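Local coordinates for fimbrial subunit type 1 (Actinomyces oris, PDB 3UXF), which forms the major structural subunit of a surface fimbria of an oral Gram-positive bacterium, displayed on its cell wall, at residues Gly93-Thr96 with Leu97-Lys101; Ser127-Asp130 with Ala131-Glu134; Val212-Gly216 with Gly217-Lys221; Asn289-Gly292 with Glu293-Leu296. One frame throughout, in Å; residues are numbered along the deposited sequence.

All four contacts are local, each closing within one continuous run of the chain, and they follow one another in series from interaction 1 to interaction 4. Interactions 1 and 2 fall in the N-terminal pilin domain, the first on helix 91-99 and the second, with a calcium ion, in the loop between strands 125-128 and 136-144; their centres lie 23 Å apart. Interactions 3 and 4 are closer, 15 Å between centres and about 6 Å between nearest atoms, and both adjoin helix 277-288: residues 212-221 pack on it, and residues 289-296 lead from it into strand 295-302. The contacts thus shape a helix and the connections to strands in two regions of an elongated, sheet-rich pilin.

Interaction 1 of 4, residues Gly93-Thr96 with Leu97-Lys101; sequences GWKT and LADLK
K95 and D99, four residues apart on helix 91-99, form a salt bridge on the exposed side of the helix. The ammonium NZ of K95 lies 2.8 Å from OD1 of D99, which receives it on its syn lone pair, the side facing the other carboxylate oxygen. OD2 of D99 is a weak second acceptor at 3.3 Å from the same NZ, so the charge is held mainly through one oxygen. The lysine reaches its partner by leaving the backbone with CG anti to N (chi1 179°) and then bending at chi2 and chi4, which brings CD and CE alongside OD1 before NZ meets it. The helix backbone repeats the same i to i+4 spacing: L97 N donates to G93 O at 3.2 Å, A98 N to W94 O at 3.0 Å and D99 N to K95 O at 2.9 Å. The next bond in the series, L100 N to T96 O, is weak at 3.5 Å, and K101 has positive phi, evidence that the regular helical path is being lost here. The approach of L97 CB to W94 O, 3.5 Å, is an ordinary backbone contact. Apolar packing lies on the other flank, with W94 and L97 on T158 of strand 155-159 and L97 on L88. Separately, W94 NE1 is hydrogen-bonded to L88 O and T96 OG1 to D92 O. The chemistry is that of an amphipathic surface helix: an i to i+4 ion pair on one flank, probably moderated by solvent, and side chains packed against the domain on another.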
loop_
_atom_site.group_PDB
_atom_site.type_symbol
_atom_site.label_atom_id
_atom_site.label_comp_id
_atom_site.label_asym_id
_atom_site.label_seq_id
_atom_site.Cartn_x
_atom_site.Cartn_y
_atom_site.Cartn_z
ATOM N N GLY A 93 13.780 40.229 18.773
ATOM C CA GLY A 93 13.660 39.288 17.670
ATOM C C GLY A 93 13.139 37.944 18.153
ATOM O O GLY A 93 12.278 37.333 17.523
ATOM N N TRP A 94 13.659 37.472 19.282
ATOM C CA TRP A 94 13.193 36.212 19.826
ATOM C C TRP A 94 11.752 36.335 20.296
ATOM O O TRP A 94 10.987 35.405 20.138
ATOM C CB TRP A 94 14.055 35.780 21.014
ATOM C CG TRP A 94 15.415 35.300 20.585
ATOM C CD1 TRP A 94 16.549 36.048 20.427
ATOM C CD2 TRP A 94 15.747 33.966 20.208
ATOM N NE1 TRP A 94 17.574 35.242 19.983
ATOM C CE2 TRP A 94 17.106 33.962 19.835
ATOM C CE3 TRP A 94 15.030 32.775 20.156
ATOM C CZ2 TRP A 94 17.778 32.794 19.428
ATOM C CZ3 TRP A 94 15.687 31.600 19.743
ATOM C CH2 TRP A 94 17.058 31.632 19.385
ATOM N N LYS A 95 11.403 37.499 20.845
ATOM C CA LYS A 95 10.040 37.752 21.322
ATOM C C LYS A 95 9.050 37.726 20.154
ATOM O O LYS A 95 7.985 37.145 20.277
ATOM C CB LYS A 95 9.979 39.070 22.121
ATOM C CG LYS A 95 8.587 39.471 22.666
ATOM C CD LYS A 95 7.997 38.378 23.510
ATOM C CE LYS A 95 6.849 38.899 24.369
ATOM N NZ LYS A 95 5.793 39.534 23.526
ATOM N N THR A 96 9.418 38.336 19.028
ATOM C CA THR A 96 8.577 38.275 17.828
ATOM C C THR A 96 8.285 36.837 17.442
ATOM O O THR A 96 7.141 36.469 17.129
ATOM C CB THR A 96 9.229 38.999 16.653
ATOM O OG1 THR A 96 9.385 40.375 17.002
ATOM C CG2 THR A 96 8.385 38.858 15.358
ATOM N N LEU A 97 9.319 36.003 17.449
ATOM C CA LEU A 97 9.102 34.584 17.135
ATOM C C LEU A 97 8.186 33.893 18.145
ATOM O O LEU A 97 7.320 33.096 17.756
ATOM C CB LEU A 97 10.439 33.823 17.074
ATOM C CG LEU A 97 11.365 34.113 15.896
ATOM C CD1 LEU A 97 12.600 33.194 16.003
ATOM C CD2 LEU A 97 10.704 33.900 14.546
ATOM N N ALA A 98 8.410 34.152 19.427
ATOM C CA ALA A 98 7.624 33.540 20.485
ATOM C C ALA A 98 6.151 33.900 20.297
ATOM O O ALA A 98 5.277 33.058 20.477
ATOM C CB ALA A 98 8.113 34.000 21.853
ATOM N N ASP A 99 5.905 35.150 19.905
ATOM C CA ASP A 99 4.539 35.656 19.752
ATOM C C ASP A 99 3.774 34.936 18.658
ATOM O O ASP A 99 2.541 34.984 18.636
ATOM C CB ASP A 99 4.532 37.149 19.412
ATOM C CG ASP A 99 4.893 38.018 20.580
ATOM O OD1 ASP A 99 5.028 37.492 21.697
ATOM O OD2 ASP A 99 5.034 39.246 20.364
ATOM N N LEU A 100 4.484 34.290 17.738
ATOM C CA LEU A 100 3.834 33.523 16.676
ATOM C C LEU A 100 3.197 32.260 17.229
ATOM O O LEU A 100 2.332 31.675 16.594
ATOM C CB LEU A 100 4.844 33.106 15.620
ATOM C CG LEU A 100 5.603 34.182 14.863
ATOM C CD1 LEU A 100 6.678 33.511 14.023
ATOM C CD2 LEU A 100 4.663 34.991 13.989
ATOM N N LYS A 101 3.639 31.840 18.405
ATOM C CA LYS A 101 3.094 30.644 19.048
ATOM C C LYS A 101 3.161 29.460 18.097
ATOM O O LYS A 101 2.238 28.634 18.028
ATOM C CB LYS A 101 1.649 30.884 19.515
ATOM C CG LYS A 101 1.478 32.145 20.338
ATOM C CD LYS A 101 1.967 31.952 21.754
ATOM C CE LYS A 101 0.852 31.371 22.620
ATOM N NZ LYS A 101 1.339 30.824 23.931
#

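Interaction 2 of 4, residues Ser127-Asp130 with Ala131-Glu134; sequences SFTD and AQTE. With CA (calcium ion), chain D.
T133 and D130 meet at a calcium ion through their backbone carbonyls: D130 O and T133 O each lie 2.4 Å from the metal, and OD1 of D130 adds a third protein ligand at 2.5 Å. Four waters complete a sphere of seven oxygens. The carboxylate binds through one oxygen, since OD2 stays 4.1 Å from the calcium. CG of D130 is anti to the backbone N (chi1 -175°), which swings OD1 round to the same ion as the residue's own carbonyl, and OD1 also accepts a bond from T43 N. Behind this first shell, T129 O accepts the hydroxyl of T133 and, weakly, Q132 N. The bond from T133 OG1 to T129 O is 2.9 Å long and comes from above the carbonyl plane, 43° out of it. OG1 of T133 is paired as well with T43 OG1. The amide of Q132 turns back along the loop so that its OE1 accepts T129 N at 3.0 Å, the donor lying in the plane of the Q132 amide carbonyl and meeting one of its lone pairs, with an N-H...O angle of 156°. Q132 N in turn reaches T129 OG1, giving the reciprocal pattern of a capping box, although D130-Q132 make only a short turn and not a regular helix. Further in, CB of F128 packs on CG2 of T133 at 3.8 Å, and the phenylalanine side chain is buried against F79, I81 and I118. The whole is a largely hydrated calcium site of seven oxygens, set in a loop between strands 125-128 and 136-144 and braced by the capping-box pattern.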
loop_
_atom_site.group_PDB
_atom_site.type_symbol
_atom_site.label_atom_id
_atom_site.label_comp_id
_atom_site.label_asym_id
_atom_site.label_seq_id
_atom_site.Cartn_x
_atom_site.Cartn_y
_atom_site.Cartn_z
ATOM N N SER A 127 22.567 20.121 3.345
ATOM C CA SER A 127 23.517 20.687 4.298
ATOM C C SER A 127 23.808 22.118 3.973
ATOM O O SER A 127 24.687 22.390 3.164
ATOM C CB SER A 127 24.830 19.904 4.291
ATOM O OG SER A 127 24.584 18.594 4.777
ATOM N N PHE A 128 23.083 23.036 4.596
ATOM C CA PHE A 128 23.332 24.450 4.342
ATOM C C PHE A 128 24.568 24.902 5.107
ATOM O O PHE A 128 24.709 24.610 6.293
ATOM C CB PHE A 128 22.120 25.295 4.755
ATOM C CG PHE A 128 20.906 25.025 3.918
ATOM C CD1 PHE A 128 20.675 25.753 2.785
ATOM C CD2 PHE A 128 20.047 23.982 4.250
ATOM C CE1 PHE A 128 19.567 25.502 1.981
ATOM C CE2 PHE A 128 18.934 23.705 3.458
ATOM C CZ PHE A 128 18.696 24.453 2.318
ATOM N N THR A 129 25.475 25.601 4.420
ATOM C CA THR A 129 26.796 25.854 4.983
ATOM C C THR A 129 26.832 27.201 5.672
ATOM O O THR A 129 25.856 27.948 5.651
ATOM C CB THR A 129 27.866 25.949 3.878
ATOM O OG1 THR A 129 27.518 27.028 2.994
ATOM C CG2 THR A 129 27.930 24.614 3.077
ATOM N N ASP A 130 27.998 27.517 6.217
ATOM C CA ASP A 130 28.247 28.851 6.776
ATOM C C ASP A 130 28.120 29.942 5.706
ATOM O O ASP A 130 27.680 31.057 5.996
ATOM C CB ASP A 130 29.629 28.841 7.429
ATOM C CG ASP A 130 29.961 30.136 8.158
ATOM O OD1 ASP A 130 29.060 30.788 8.713
ATOM O OD2 ASP A 130 31.154 30.484 8.193
ATOM N N ALA A 131 28.486 29.644 4.467
ATOM C CA ALA A 131 28.288 30.645 3.409
ATOM C C ALA A 131 26.817 30.936 3.153
ATOM O O ALA A 131 26.460 32.036 2.710
ATOM C CB ALA A 131 28.997 30.230 2.071
ATOM N N GLN A 132 25.973 29.916 3.382
ATOM C CA GLN A 132 24.551 30.046 3.097
ATOM C C GLN A 132 23.692 30.483 4.263
ATOM O O GLN A 132 22.507 30.744 4.086
ATOM C CB GLN A 132 24.026 28.707 2.610
ATOM C CG GLN A 132 24.556 28.287 1.268
ATOM C CD GLN A 132 24.081 26.880 0.935
ATOM O OE1 GLN A 132 24.387 25.937 1.665
ATOM N NE2 GLN A 132 23.339 26.738 -0.176
ATOM N N THR A 133 24.270 30.572 5.452
ATOM C CA THR A 133 23.451 30.841 6.623
ATOM C C THR A 133 24.138 31.842 7.527
ATOM O O THR A 133 25.375 31.938 7.547
ATOM C CB THR A 133 23.181 29.565 7.474
ATOM O OG1 THR A 133 24.413 28.963 7.912
ATOM C CG2 THR A 133 22.368 28.548 6.700
ATOM N N GLU A 134 23.335 32.584 8.271
ATOM C CA GLU A 134 23.882 33.477 9.282
ATOM C C GLU A 134 23.003 33.360 10.521
ATOM O O GLU A 134 21.970 32.683 10.490
ATOM C CB GLU A 134 23.926 34.919 8.766
ATOM C CG GLU A 134 22.586 35.475 8.394
ATOM C CD GLU A 134 22.680 36.829 7.685
ATOM O OE1 GLU A 134 22.852 37.851 8.380
ATOM O OE2 GLU A 134 22.559 36.859 6.440
HETATM CA CA CA D . 27.629 32.610 7.781
HETATM O O HOH W 1 27.866 34.664 9.078
HETATM O O HOH W 2 26.896 32.248 10.113
HETATM O O HOH W 3 29.751 33.263 6.831
HETATM O O HOH W 4 26.830 34.228 6.247
#

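Interaction 3 of 4, residues Val212-Gly216 with Gly217-Lys221; sequences VDYPG and GARIK
The guanidinium of R219 lies flat on the ring of Y214, their planes only 16° apart and their centres 3.8 Å from each other. CE1 of Y214 sits over the centre of the guanidinium, whereas NH1 of R219 lies above the ring but offset toward its rim; the stack is thus an off-centre cation-pi contact. At the guanidinium edge, close to its plane, NH1 donates to Y214 O at 2.9 Å and uses a lone pair of that carbonyl. A water bridges Y214 O and NH2 of R219 along the same edge. The stack sits against a type I beta turn, Y214 to G217, closed by G217 N to Y214 O at 3.0 Å from well above the carbonyl plane. An Asx motif overlaps it, with OD1 of D213 accepting G216 N at 3.2 Å, and A218 N donates to D213 O at 3.1 Å. G217 has a positive phi (110°), which glycine adopts readily. R219 turns back over the turn by a bend at chi2 (-67°), and the in-plane bonds of NH1 to Y214 O and A218 O, with the water on NH2 and the stack, probably fix the rotation of its guanidinium. Y214 OH is hydrogen-bonded to R281 NH1 on helix 277-288, while its side chain touches S284 and E285, so the loop between strands 201-208 and 224-229 is laid on that helix. V212 packs its CB on A218 CB at 4.0 Å and its CG1 against I220 CG1. The second NH1 bond of R219, to A218 O, is 2.9 Å long.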
loop_
_atom_site.group_PDB
_atom_site.type_symbol
_atom_site.label_atom_id
_atom_site.label_comp_id
_atom_site.label_asym_id
_atom_site.label_seq_id
_atom_site.Cartn_x
_atom_site.Cartn_y
_atom_site.Cartn_z
ATOM N N VAL A 212 -5.142 21.447 5.003
ATOM C CA VAL A 212 -5.119 22.806 4.456
ATOM C C VAL A 212 -5.943 23.677 5.406
ATOM O O VAL A 212 -6.657 23.136 6.242
ATOM C CB VAL A 212 -5.703 22.901 3.040
ATOM C CG1 VAL A 212 -4.914 21.998 2.061
ATOM C CG2 VAL A 212 -7.191 22.543 3.031
ATOM N N ASP A 213 -5.837 25.008 5.277
ATOM C CA ASP A 213 -6.495 25.938 6.203
ATOM C C ASP A 213 -7.934 26.135 5.799
ATOM O O ASP A 213 -8.321 27.143 5.175
ATOM C CB ASP A 213 -5.747 27.284 6.247
ATOM C CG ASP A 213 -6.514 28.356 7.021
ATOM O OD1 ASP A 213 -7.294 28.008 7.946
ATOM O OD2 ASP A 213 -6.330 29.554 6.694
ATOM N N TYR A 214 -8.744 25.130 6.116
ATOM C CA TYR A 214 -10.106 25.134 5.661
ATOM C C TYR A 214 -10.893 26.397 6.082
ATOM O O TYR A 214 -11.556 27.018 5.259
ATOM C CB TYR A 214 -10.800 23.828 6.102
ATOM C CG TYR A 214 -12.177 23.769 5.542
ATOM C CD1 TYR A 214 -12.406 23.294 4.254
ATOM C CD2 TYR A 214 -13.271 24.231 6.275
ATOM C CE1 TYR A 214 -13.657 23.276 3.722
ATOM C CE2 TYR A 214 -14.528 24.235 5.740
ATOM C CZ TYR A 214 -14.731 23.743 4.471
ATOM O OH TYR A 214 -15.960 23.731 3.908
ATOM N N PRO A 215 -10.798 26.786 7.361
ATOM C CA PRO A 215 -11.631 27.938 7.721
ATOM C C PRO A 215 -11.178 29.224 7.031
ATOM O O PRO A 215 -12.004 30.112 6.784
ATOM C CB PRO A 215 -11.506 28.018 9.249
ATOM C CG PRO A 215 -10.470 27.074 9.659
ATOM C CD PRO A 215 -10.209 26.115 8.528
ATOM N N GLY A 216 -9.897 29.282 6.674
ATOM C CA GLY A 216 -9.344 30.406 5.926
ATOM C C GLY A 216 -9.712 30.468 4.450
ATOM O O GLY A 216 -9.458 31.463 3.757
ATOM N N GLY A 217 -10.307 29.395 3.947
ATOM C CA GLY A 217 -10.750 29.387 2.568
ATOM C C GLY A 217 -9.926 28.476 1.682
ATOM O O GLY A 217 -10.274 28.323 0.508
ATOM N N ALA A 218 -8.885 27.872 2.254
ATOM C CA ALA A 218 -7.980 26.976 1.516
ATOM C C ALA A 218 -8.702 25.671 1.221
ATOM O O ALA A 218 -9.446 25.171 2.052
ATOM C CB ALA A 218 -6.751 26.681 2.321
ATOM N N ARG A 219 -8.441 25.122 0.045
ATOM C CA ARG A 219 -9.113 23.910 -0.403
ATOM C C ARG A 219 -8.109 23.073 -1.152
ATOM O O ARG A 219 -7.332 23.593 -1.949
ATOM C CB ARG A 219 -10.258 24.261 -1.353
ATOM C CG ARG A 219 -11.351 25.141 -0.761
ATOM C CD ARG A 219 -12.098 24.379 0.310
ATOM N NE ARG A 219 -13.278 25.106 0.778
ATOM C CZ ARG A 219 -13.291 25.909 1.840
ATOM N NH1 ARG A 219 -12.193 26.094 2.561
ATOM N NH2 ARG A 219 -14.420 26.526 2.178
ATOM N N ILE A 220 -8.135 21.766 -0.913
ATOM C CA ILE A 220 -7.406 20.857 -1.795
ATOM C C ILE A 220 -7.924 21.047 -3.215
ATOM O O ILE A 220 -9.142 21.073 -3.448
ATOM C CB ILE A 220 -7.640 19.412 -1.349
ATOM C CG1 ILE A 220 -6.927 19.165 -0.024
ATOM C CG2 ILE A 220 -7.145 18.459 -2.463
ATOM C CD1 ILE A 220 -7.500 17.956 0.804
ATOM N N LYS A 221 -7.009 21.227 -4.165
ATOM C CA LYS A 221 -7.386 21.528 -5.546
ATOM C C LYS A 221 -7.432 20.311 -6.465
ATOM O O LYS A 221 -8.085 20.334 -7.502
ATOM C CB LYS A 221 -6.453 22.586 -6.138
ATOM C CG LYS A 221 -6.321 23.828 -5.283
ATOM C CD LYS A 221 -7.590 24.653 -5.314
ATOM C CE LYS A 221 -7.303 26.105 -4.982
ATOM N NZ LYS A 221 -5.843 26.363 -4.839
HETATM O O HOH W 5 -14.087 28.209 4.672
#

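Interaction 4 of 4, residues Asn289-Gly292 with Glu293-Leu296; sequences NGNG and ETKL
N291 and T294 exchange hydrogen bonds across a tight reversal. N291 N donates to the hydroxyl OG1 of T294 at 3.1 Å and nearly straight, with an N-H...O angle of 169°. In the opposite direction T294 N donates to N291 O at 3.0 Å, arriving well above the carbonyl plane, so both polar groups of the N291 backbone are engaged by one residue. OG1 of T294 is set for this by its first torsion, which places it beside its own backbone N and anti to the carbonyl carbon. The side chain of N291 supplies a third bond: its OD1 accepts E293 N at 2.7 Å, with the donor tilted 34° from the amide carbonyl plane. CG of N291 stands between its backbone N and carbonyl carbon (chi1 61°), a position that turns OD1 back over the turn it begins. T294 N to N291 O closes a type I beta turn from N291 to T294, and the OD1 bond superposes an Asx turn on it. The turn is part of the link between the end of helix 277-288 and the start of strand 295-302, with T294 buried against I244 of strand 241-245. Packing is sparse by comparison. CA of G290 faces OG1 of T294 at 3.6 Å. CE of K295 passes G292 O at 3.6 Å, while its NZ goes on to S208 OG and S183 OG. S183 OG also bonds G292 O, joining the turn to the region before strand 185-190. Water 6 lies 2.6 Å from T294 O and within hydrogen-bonding distance of G292 O as well.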
loop_
_atom_site.group_PDB
_atom_site.type_symbol
_atom_site.label_atom_id
_atom_site.label_comp_id
_atom_site.label_asym_id
_atom_site.label_seq_id
_atom_site.Cartn_x
_atom_site.Cartn_y
_atom_site.Cartn_z
ATOM N N ASN A 289 -10.467 19.229 10.587
ATOM C CA ASN A 289 -11.140 18.953 11.878
ATOM C C ASN A 289 -10.734 17.621 12.484
ATOM O O ASN A 289 -11.186 17.243 13.563
ATOM C CB ASN A 289 -12.665 18.895 11.728
ATOM C CG ASN A 289 -13.286 20.211 11.321
ATOM O OD1 ASN A 289 -14.391 20.223 10.756
ATOM N ND2 ASN A 289 -12.624 21.323 11.626
ATOM N N GLY A 290 -9.942 16.847 11.763
ATOM C CA GLY A 290 -9.630 15.529 12.254
ATOM C C GLY A 290 -8.194 15.429 12.665
ATOM O O GLY A 290 -7.687 16.243 13.433
ATOM N N ASN A 291 -7.504 14.432 12.146
ATOM C CA ASN A 291 -6.084 14.368 12.388
ATOM C C ASN A 291 -5.460 13.573 11.265
ATOM O O ASN A 291 -6.112 13.332 10.239
ATOM C CB ASN A 291 -5.809 13.722 13.744
ATOM C CG ASN A 291 -6.336 12.317 13.828
ATOM O OD1 ASN A 291 -6.453 11.645 12.819
ATOM N ND2 ASN A 291 -6.674 11.864 15.034
ATOM N N GLY A 292 -4.220 13.160 11.473
ATOM C CA GLY A 292 -3.458 12.441 10.467
ATOM C C GLY A 292 -4.037 11.103 10.060
ATOM O O GLY A 292 -3.629 10.533 9.028
ATOM N N GLU A 293 -4.960 10.572 10.854
ATOM C CA GLU A 293 -5.564 9.286 10.526
ATOM C C GLU A 293 -6.948 9.419 9.885
ATOM O O GLU A 293 -7.633 8.418 9.651
ATOM C CB GLU A 293 -5.584 8.349 11.737
ATOM C CG GLU A 293 -4.175 8.018 12.264
ATOM C CD GLU A 293 -3.224 7.491 11.181
ATOM O OE1 GLU A 293 -3.483 6.401 10.625
ATOM O OE2 GLU A 293 -2.212 8.165 10.878
ATOM N N THR A 294 -7.335 10.651 9.568
ATOM C CA THR A 294 -8.528 10.913 8.766
ATOM C C THR A 294 -8.093 10.732 7.325
ATOM O O THR A 294 -7.267 11.503 6.839
ATOM C CB THR A 294 -8.963 12.348 8.976
ATOM O OG1 THR A 294 -9.223 12.535 10.382
ATOM C CG2 THR A 294 -10.208 12.668 8.171
ATOM N N LYS A 295 -8.606 9.698 6.649
ATOM C CA LYS A 295 -8.014 9.265 5.364
ATOM C C LYS A 295 -9.107 8.976 4.364
ATOM O O LYS A 295 -10.266 8.736 4.748
ATOM C CB LYS A 295 -7.202 7.999 5.577
ATOM C CG LYS A 295 -5.908 8.300 6.361
ATOM C CD LYS A 295 -5.057 7.078 6.463
ATOM C CE LYS A 295 -3.778 7.382 7.228
ATOM N NZ LYS A 295 -2.563 7.277 6.377
ATOM N N LEU A 296 -8.767 8.982 3.079
ATOM C CA LEU A 296 -9.731 8.471 2.081
ATOM C C LEU A 296 -9.564 6.959 1.975
ATOM O O LEU A 296 -8.463 6.441 1.998
ATOM C CB LEU A 296 -9.546 9.123 0.695
ATOM C CG LEU A 296 -10.803 9.032 -0.207
ATOM C CD1 LEU A 296 -11.898 9.980 0.184
ATOM C CD2 LEU A 296 -10.434 9.228 -1.675
HETATM O O HOH W 6 -4.777 12.108 6.593
#